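Local atomic coordinates of major pollen allergen Pla l 1 (Plantago lanceolata, PDB entry 4Z8W), a protein that is a secreted major allergen of plantain pollen and binds a zinc ion in the crystal, with no firmly established biological role. Residues 9-14 and 100-105; 38-43 and 65-70. All blocks are in the same frame, centred on the assembly; numbering follows the deposited sequence. Where two conformers were deposited one is given.

Interaction 1: residues 9-14 and 100-105; sequences FHVEGE and SKVDLS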
ATOM      1  N   PHE A   9      -5.928 -15.050  -5.842  1.00 38.88           N
ATOM      2  CA  PHE A   9      -5.668 -14.395  -4.571  1.00 42.76           C
ATOM      3  C   PHE A   9      -6.402 -13.036  -4.527  1.00 35.52           C
ATOM      4  O   PHE A   9      -6.758 -12.483  -5.567  1.00 37.71           O
ATOM      5  CB  PHE A   9      -4.155 -14.150  -4.431  1.00 41.41           C
ATOM      6  CG  PHE A   9      -3.326 -15.423  -4.197  1.00 42.49           C
ATOM      7  CD1 PHE A   9      -3.344 -16.093  -2.950  1.00 43.46           C
ATOM      8  CD2 PHE A   9      -2.459 -15.890  -5.185  1.00 39.02           C
ATOM      9  CE1 PHE A   9      -2.569 -17.239  -2.732  1.00 48.07           C
ATOM     10  CE2 PHE A   9      -1.663 -17.045  -4.970  1.00 44.14           C
ATOM     11  CZ  PHE A   9      -1.710 -17.716  -3.742  1.00 43.23           C
ATOM     12  N   HIS A  10      -6.577 -12.509  -3.317  1.00 38.12           N
ATOM     13  CA  HIS A  10      -6.853 -11.070  -3.119  1.00 36.75           C
ATOM     14  C   HIS A  10      -5.790 -10.455  -2.174  1.00 30.86           C
ATOM     15  O   HIS A  10      -5.520 -10.968  -1.118  1.00 33.47           O
ATOM     16  CB  HIS A  10      -8.296 -10.851  -2.596  1.00 42.67           C
ATOM     17  CG  HIS A  10      -9.359 -11.161  -3.627  1.00 43.85           C
ATOM     18  ND1 HIS A  10      -9.901 -12.417  -3.782  1.00 42.79           N
ATOM     19  CD2 HIS A  10      -9.948 -10.379  -4.571  1.00 44.61           C
ATOM     20  CE1 HIS A  10     -10.775 -12.407  -4.771  1.00 45.14           C
ATOM     21  NE2 HIS A  10     -10.814 -11.180  -5.277  1.00 45.60           N
ATOM     22  N   VAL A  11      -5.200  -9.329  -2.568  1.00 26.01           N
ATOM     23  CA  VAL A  11      -4.274  -8.714  -1.672  1.00 26.30           C
ATOM     24  C   VAL A  11      -4.976  -7.582  -0.949  1.00 25.50           C
ATOM     25  O   VAL A  11      -5.421  -6.642  -1.606  1.00 25.99           O
ATOM     26  CB  VAL A  11      -3.090  -8.210  -2.469  1.00 26.93           C
ATOM     27  CG1 VAL A  11      -2.165  -7.446  -1.529  1.00 22.17           C
ATOM     28  CG2 VAL A  11      -2.380  -9.420  -3.112  1.00 26.41           C
ATOM     29  N   GLU A  12      -4.970  -7.615   0.378  1.00 24.01           N
ATOM     30  CA  GLU A  12      -5.756  -6.626   1.112  1.00 26.30           C
ATOM     31  C   GLU A  12      -4.866  -5.771   1.985  1.00 28.50           C
ATOM     32  O   GLU A  12      -3.969  -6.279   2.647  1.00 27.17           O
ATOM     33  CB  GLU A  12      -6.769  -7.332   1.984  1.00 29.76           C
ATOM     34  CG  GLU A  12      -8.081  -6.603   1.993  1.00 40.65           C
ATOM     35  CD  GLU A  12      -9.214  -7.491   2.487  1.00 45.89           C
ATOM     36  OE1 GLU A  12      -9.111  -7.885   3.649  1.00 39.26           O
ATOM     37  OE2 GLU A  12     -10.187  -7.730   1.730  1.00 41.37           O
ATOM     38  N   GLY A  13      -5.093  -4.462   1.972  1.00 28.87           N
ATOM     39  CA  GLY A  13      -4.327  -3.570   2.853  1.00 26.81           C
ATOM     40  C   GLY A  13      -5.111  -2.276   3.030  1.00 26.40           C
ATOM     41  O   GLY A  13      -6.170  -2.097   2.457  1.00 21.96           O
ATOM     42  N   GLU A  14      -4.561  -1.402   3.863  1.00 25.66           N
ATOM     43  CA  GLU A  14      -5.181  -0.109   4.195  0.80 28.49           C
ATOM     44  C   GLU A  14      -4.368   1.102   3.714  1.00 26.31           C
ATOM     45  O   GLU A  14      -3.130   1.019   3.666  1.00 23.30           O
ATOM     46  CB  GLU A  14      -5.371   0.009   5.719  0.80 28.09           C
ATOM     47  CG  GLU A  14      -6.426  -0.913   6.328  0.80 35.84           C
ATOM     48  CD  GLU A  14      -5.885  -2.316   6.542  0.80 43.49           C
ATOM     49  OE1 GLU A  14      -4.951  -2.473   7.367  0.80 47.09           O
ATOM     50  OE2 GLU A  14      -6.392  -3.259   5.903  0.80 45.01           O
ATOM     51  N   SER A 100       4.607  -1.826   0.355  1.00 26.19           N
ATOM     52  CA  SER A 100       4.218  -2.960   1.167  1.00 29.88           C
ATOM     53  C   SER A 100       4.481  -4.261   0.426  1.00 30.38           C
ATOM     54  O   SER A 100       3.903  -4.499  -0.627  1.00 27.79           O
ATOM     55  CB  SER A 100       2.738  -2.870   1.615  1.00 25.36           C
ATOM     56  OG  SER A 100       2.657  -1.831   2.573  1.00 31.42           O
ATOM     57  N   LYS A 101       5.292  -5.138   1.020  1.00 23.57           N
ATOM     58  CA  LYS A 101       5.587  -6.379   0.354  1.00 26.12           C
ATOM     59  C   LYS A 101       4.422  -7.349   0.570  1.00 23.89           C
ATOM     60  O   LYS A 101       3.724  -7.317   1.582  1.00 28.01           O
ATOM     61  CB  LYS A 101       6.883  -7.003   0.950  1.00 29.81           C
ATOM     62  CG  LYS A 101       8.172  -6.462   0.298  1.00 38.12           C
ATOM     63  CD  LYS A 101       8.147  -4.984   0.109  1.00 35.29           C
ATOM     64  CE  LYS A 101       9.544  -4.386  -0.086  1.00 43.51           C
ATOM     65  NZ  LYS A 101       9.462  -3.091   0.644  1.00 39.04           N
ATOM     66  N   VAL A 102       4.287  -8.276  -0.335  1.00 22.60           N
ATOM     67  CA  VAL A 102       3.283  -9.297  -0.177  1.00 26.29           C
ATOM     68  C   VAL A 102       3.906 -10.603  -0.620  1.00 28.91           C
ATOM     69  O   VAL A 102       4.767 -10.631  -1.515  1.00 23.46           O
ATOM     70  CB  VAL A 102       1.987  -8.993  -0.984  1.00 23.74           C
ATOM     71  CG1 VAL A 102       2.253  -8.865  -2.484  1.00 27.55           C
ATOM     72  CG2 VAL A 102       0.861  -9.965  -0.687  1.00 21.72           C
ATOM     73  N   ASP A 103       3.418 -11.682  -0.013  1.00 28.62           N
ATOM     74  CA  ASP A 103       3.830 -13.064  -0.337  1.00 31.13           C
ATOM     75  C   ASP A 103       2.738 -13.725  -1.155  1.00 26.93           C
ATOM     76  O   ASP A 103       1.668 -14.049  -0.638  1.00 29.51           O
ATOM     77  CB  ASP A 103       4.083 -13.847   0.965  1.00 31.02           C
ATOM     78  CG  ASP A 103       4.225 -15.360   0.748  1.00 36.42           C
ATOM     79  OD1 ASP A 103       4.457 -15.809  -0.406  1.00 32.45           O
ATOM     80  OD2 ASP A 103       4.130 -16.096   1.781  1.00 35.33           O
ATOM     81  N   LEU A 104       3.035 -13.945  -2.426  1.00 22.36           N
ATOM     82  CA  LEU A 104       2.130 -14.651  -3.336  1.00 27.72           C
ATOM     83  C   LEU A 104       2.865 -15.912  -3.863  1.00 28.82           C
ATOM     84  O   LEU A 104       2.556 -16.400  -4.978  1.00 29.07           O
ATOM     85  CB  LEU A 104       1.694 -13.773  -4.545  1.00 24.59           C
ATOM     86  CG  LEU A 104       0.899 -12.495  -4.076  1.00 25.85           C
ATOM     87  CD1 LEU A 104       0.844 -11.461  -5.221  1.00 25.17           C
ATOM     88  CD2 LEU A 104      -0.542 -12.826  -3.594  1.00 26.95           C
ATOM     89  N   SER A 105       3.818 -16.416  -3.057  1.00 25.80           N
ATOM     90  CA  SER A 105       4.657 -17.572  -3.491  1.00 29.63           C
ATOM     91  C   SER A 105       3.882 -18.881  -3.344  1.00 31.58           C
ATOM     92  O   SER A 105       3.207 -19.128  -2.281  1.00 28.90           O
ATOM     93  CB  SER A 105       5.964 -17.684  -2.656  1.00 31.92           C
ATOM     94  OG  SER A 105       6.896 -18.630  -3.206  1.00 30.67           O
TER

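Interaction 2: residues 38-43 and 65-70; sequences VQLDCK and LPVVGY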
ATOM      1  N   VAL A  38      -3.803   2.627  -5.514  1.00 26.89           N
ATOM      2  CA  VAL A  38      -2.611   1.843  -5.203  1.00 21.48           C
ATOM      3  C   VAL A  38      -2.268   0.954  -6.417  1.00 25.19           C
ATOM      4  O   VAL A  38      -3.071   0.784  -7.347  1.00 28.46           O
ATOM      5  CB  VAL A  38      -2.787   1.010  -3.905  1.00 22.23           C
ATOM      6  CG1 VAL A  38      -3.203   1.871  -2.689  1.00 20.41           C
ATOM      7  CG2 VAL A  38      -3.862  -0.051  -4.095  1.00 21.44           C
ATOM      8  N   GLN A  39      -1.065   0.419  -6.459  1.00 23.91           N
ATOM      9  CA  GLN A  39      -0.728  -0.490  -7.530  1.00 27.71           C
ATOM     10  C   GLN A  39       0.194  -1.603  -7.016  1.00 26.24           C
ATOM     11  O   GLN A  39       1.213  -1.313  -6.342  1.00 23.93           O
ATOM     12  CB  GLN A  39      -0.014   0.293  -8.637  1.00 31.57           C
ATOM     13  CG  GLN A  39       0.374  -0.540  -9.854  1.00 36.92           C
ATOM     14  CD  GLN A  39       0.786   0.347 -11.000  1.00 41.02           C
ATOM     15  OE1 GLN A  39       0.038   1.275 -11.364  1.00 43.07           O
ATOM     16  NE2 GLN A  39       1.994   0.125 -11.534  1.00 37.09           N
ATOM     17  N   LEU A  40      -0.231  -2.831  -7.288  1.00 26.32           N
ATOM     18  CA  LEU A  40       0.613  -4.076  -7.169  1.00 26.92           C
ATOM     19  C   LEU A  40       1.516  -4.287  -8.396  1.00 25.34           C
ATOM     20  O   LEU A  40       1.035  -4.265  -9.540  1.00 27.80           O
ATOM     21  CB  LEU A  40      -0.283  -5.304  -6.908  1.00 24.18           C
ATOM     22  CG  LEU A  40       0.514  -6.655  -7.034  1.00 29.94           C
ATOM     23  CD1 LEU A  40       1.516  -6.815  -5.884  1.00 28.03           C
ATOM     24  CD2 LEU A  40      -0.364  -7.912  -7.152  1.00 31.99           C
ATOM     25  N   ASP A  41       2.830  -4.388  -8.194  1.00 24.20           N
ATOM     26  CA  ASP A  41       3.807  -4.674  -9.248  1.00 28.00           C
ATOM     27  C   ASP A  41       4.654  -5.845  -8.826  1.00 26.27           C
ATOM     28  O   ASP A  41       5.195  -5.837  -7.687  1.00 23.67           O
ATOM     29  CB  ASP A  41       4.752  -3.477  -9.470  1.00 28.80           C
ATOM     30  CG  ASP A  41       3.994  -2.218  -9.969  1.00 36.02           C
ATOM     31  OD1 ASP A  41       3.234  -2.332 -10.936  1.00 36.29           O
ATOM     32  OD2 ASP A  41       4.091  -1.152  -9.344  1.00 41.78           O
ATOM     33  N   CYS A  42       4.782  -6.835  -9.711  1.00 25.77           N
ATOM     34  CA  CYS A  42       5.600  -8.052  -9.451  1.00 27.06           C
ATOM     35  C   CYS A  42       6.580  -8.181 -10.611  1.00 30.44           C
ATOM     36  O   CYS A  42       6.194  -8.056 -11.796  1.00 31.90           O
ATOM     37  CB  CYS A  42       4.765  -9.340  -9.427  1.00 29.64           C
ATOM     38  SG  CYS A  42       3.386  -9.432  -8.280  1.00 31.80           S
ATOM     39  N   LYS A  43       7.832  -8.442 -10.286  1.00 28.21           N
ATOM     40  CA  LYS A  43       8.862  -8.666 -11.302  1.00 30.83           C
ATOM     41  C   LYS A  43       8.981 -10.124 -11.665  1.00 34.72           C
ATOM     42  O   LYS A  43       9.459 -10.453 -12.769  1.00 33.30           O
ATOM     43  CB  LYS A  43      10.189  -8.156 -10.815  1.00 32.40           C
ATOM     44  CG  LYS A  43      10.103  -6.677 -10.479  1.00 37.58           C
ATOM     45  CD  LYS A  43      11.428  -6.156  -9.964  1.00 42.25           C
ATOM     46  CE  LYS A  43      11.293  -4.640  -9.875  1.00 51.86           C
ATOM     47  NZ  LYS A  43      12.486  -4.048  -9.213  1.00 60.37           N
ATOM     48  N   LEU A  65      -7.096  -6.308  -4.059  1.00 28.60           N
ATOM     49  CA  LEU A  65      -6.718  -6.483  -5.437  1.00 30.25           C
ATOM     50  C   LEU A  65      -6.806  -7.955  -5.810  1.00 32.26           C
ATOM     51  O   LEU A  65      -6.233  -8.812  -5.099  1.00 32.88           O
ATOM     52  CB  LEU A  65      -5.321  -5.953  -5.654  1.00 30.48           C
ATOM     53  CG  LEU A  65      -4.945  -4.572  -5.097  1.00 29.38           C
ATOM     54  CD1 LEU A  65      -3.421  -4.396  -5.230  1.00 32.28           C
ATOM     55  CD2 LEU A  65      -5.673  -3.415  -5.795  1.00 28.59           C
ATOM     56  N   PRO A  66      -7.535  -8.273  -6.908  1.00 35.54           N
ATOM     57  CA  PRO A  66      -7.708  -9.712  -7.290  1.00 34.55           C
ATOM     58  C   PRO A  66      -6.512 -10.091  -8.149  1.00 32.38           C
ATOM     59  O   PRO A  66      -6.186  -9.394  -9.083  1.00 38.51           O
ATOM     60  CB  PRO A  66      -9.015  -9.696  -8.142  1.00 33.49           C
ATOM     61  CG  PRO A  66      -9.164  -8.284  -8.609  1.00 38.11           C
ATOM     62  CD  PRO A  66      -8.151  -7.375  -7.917  1.00 34.85           C
ATOM     63  N   VAL A  67      -5.786 -11.122  -7.758  1.00 32.59           N
ATOM     64  CA  VAL A  67      -4.537 -11.484  -8.465  1.00 30.21           C
ATOM     65  C   VAL A  67      -4.755 -12.885  -9.067  1.00 30.60           C
ATOM     66  O   VAL A  67      -5.373 -13.707  -8.439  1.00 30.27           O
ATOM     67  CB  VAL A  67      -3.422 -11.547  -7.419  1.00 30.87           C
ATOM     68  CG1 VAL A  67      -2.140 -12.252  -7.950  1.00 29.88           C
ATOM     69  CG2 VAL A  67      -3.158 -10.084  -6.938  1.00 28.98           C
ATOM     70  N   VAL A  68      -4.276 -13.124 -10.269  1.00 34.71           N
ATOM     71  CA  VAL A  68      -4.367 -14.468 -10.847  1.00 34.40           C
ATOM     72  C   VAL A  68      -2.949 -15.037 -10.876  1.00 30.67           C
ATOM     73  O   VAL A  68      -2.021 -14.380 -11.384  1.00 36.80           O
ATOM     74  CB  VAL A  68      -4.893 -14.383 -12.299  1.00 36.86           C
ATOM     75  CG1 VAL A  68      -5.108 -15.795 -12.903  1.00 35.08           C
ATOM     76  CG2 VAL A  68      -6.177 -13.531 -12.360  1.00 41.00           C
ATOM     77  N   GLY A  69      -2.776 -16.237 -10.357  1.00 33.53           N
ATOM     78  CA  GLY A  69      -1.493 -16.954 -10.516  1.00 40.09           C
ATOM     79  C   GLY A  69      -0.614 -16.685  -9.293  1.00 43.65           C
ATOM     80  O   GLY A  69      -0.910 -15.762  -8.497  1.00 37.35           O
ATOM     81  N   TYR A  70       0.439 -17.487  -9.117  1.00 36.00           N
ATOM     82  CA  TYR A  70       1.399 -17.214  -8.033  1.00 37.23           C
ATOM     83  C   TYR A  70       2.409 -16.189  -8.572  1.00 33.12           C
ATOM     84  O   TYR A  70       2.596 -16.093  -9.803  1.00 29.74           O
ATOM     85  CB  TYR A  70       2.112 -18.498  -7.552  1.00 38.18           C
ATOM     86  CG  TYR A  70       1.189 -19.543  -6.957  1.00 35.77           C
ATOM     87  CD1 TYR A  70       0.809 -19.497  -5.619  1.00 37.63           C
ATOM     88  CD2 TYR A  70       0.717 -20.623  -7.761  1.00 45.45           C
ATOM     89  CE1 TYR A  70      -0.024 -20.493  -5.081  1.00 40.40           C
ATOM     90  CE2 TYR A  70      -0.103 -21.619  -7.244  1.00 39.02           C
ATOM     91  CZ  TYR A  70      -0.463 -21.546  -5.917  1.00 43.24           C
ATOM     92  OH  TYR A  70      -1.261 -22.522  -5.403  1.00 43.46           O
TER

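Interaction 1: residues 9-14 and 100-105
F9 lies across from L104, and V11 across from V102, so the two segments run in opposite directions. The CA atoms of V11 and V102 are 7.7 Å apart, and no hydrogen bond crosses. This is face-to-face packing of two sheets in the beta-sandwich or barrel core of this Ole e 1 family protein. Segment 9-14 belongs to strand 8-18 of the mixed sheet. Segment 100-105 carries strand 100-102, at the edge of the antiparallel sheet within this chain.

L104 does most of the joining through one methyl, CD2. CD2 sits over a face of the F9 ring in a CH-pi contact, 4.2 Å from the ring centroid of F9 and 28° off the ring normal. The same L104 CD2 also touches V11 CG2 at 3.9 Å. It therefore touches both the ring and the valine. The L104 and V11 side chains cross at about a right angle, while L104 and F9 slide past each other.

V11 and V102 reach toward each other tip to tip. V11 CG1 is anti to the backbone N (chi1 175°) and meets V102 CG2 at 4.0 Å. V11 CG2 is only slightly farther from that methyl, so V102 CG2 faces both branches of V11. V117 of strand 114-123 touches both valines, and C74 of strand 74-80 packs on V102 and L104. R115 NH1 bonds to D103 O.

D103, between V102 and L104 in the chain, forms an Asx turn. S105 N donates to D103 OD1 at 2.8 Å, with an N-H...O angle of 161°, nearly in line with the carboxylate C-O bond.

Interaction 2: residues 38-43 and 65-70
L40 and L65 face each other from two strands that run nearly parallel, at 18°, with axes 9.3 Å apart. The strands belong to different sheets, so the contact is packing between the two sheets in the core, without hydrogen bonds across it.

The tight part is at L40. Its CD2 meets V67 CG2 at 3.5 Å, a close methyl-methyl approach, with the two side chains at about a right angle. With chi1 at 170°, L40 swings its CG away from its own N, and CD2 reaches V67. Closer to the backbone, L40 CB takes L65 CD1 at 3.7 Å. The other fork of L65 makes the looser end: L65 CD2 is 4.2 Å from V38 CG2. One leucine thus spans V38 and L40 with its two methyls.

The outer face of strand 38-42 is polar. Q39 NE2 donates to D41 OD1 at 2.8 Å, close to the plane of the Q39 amide and on the syn side of the carboxylate. D41 OD1 also bonds to S52 OG. On the other strand P66 and V68 are exposed.

Strand 37-42 runs between strands 51-56 and 74-80. C42 is tied to C74 by a disulfide, and I53 packs on L40 and L65. Within its own sheet, V67 also packs on F9 and V11 of the adjacent strand 8-18, which is antiparallel to strand 62-68.

Overall arrangement
The chain enters strand 8-18 near its modelled N terminus and later forms strand 37-42, the first half of interaction 2. Strand 51-56 follows, and strand 62-68 then returns to close this short loop of 21 residues. Only after strand 74-80 does the chain reach 100-105 and close the much longer loop of interaction 1. Interaction 2 therefore falls within that larger span. Strands 8-18 and 62-68 are neighbours in one sheet, and their facing partners lie in the other. Both contacts thus join the same two sheets, and probable backbone bonds F9 O to V67 N and V11 N to L65 O link them directly.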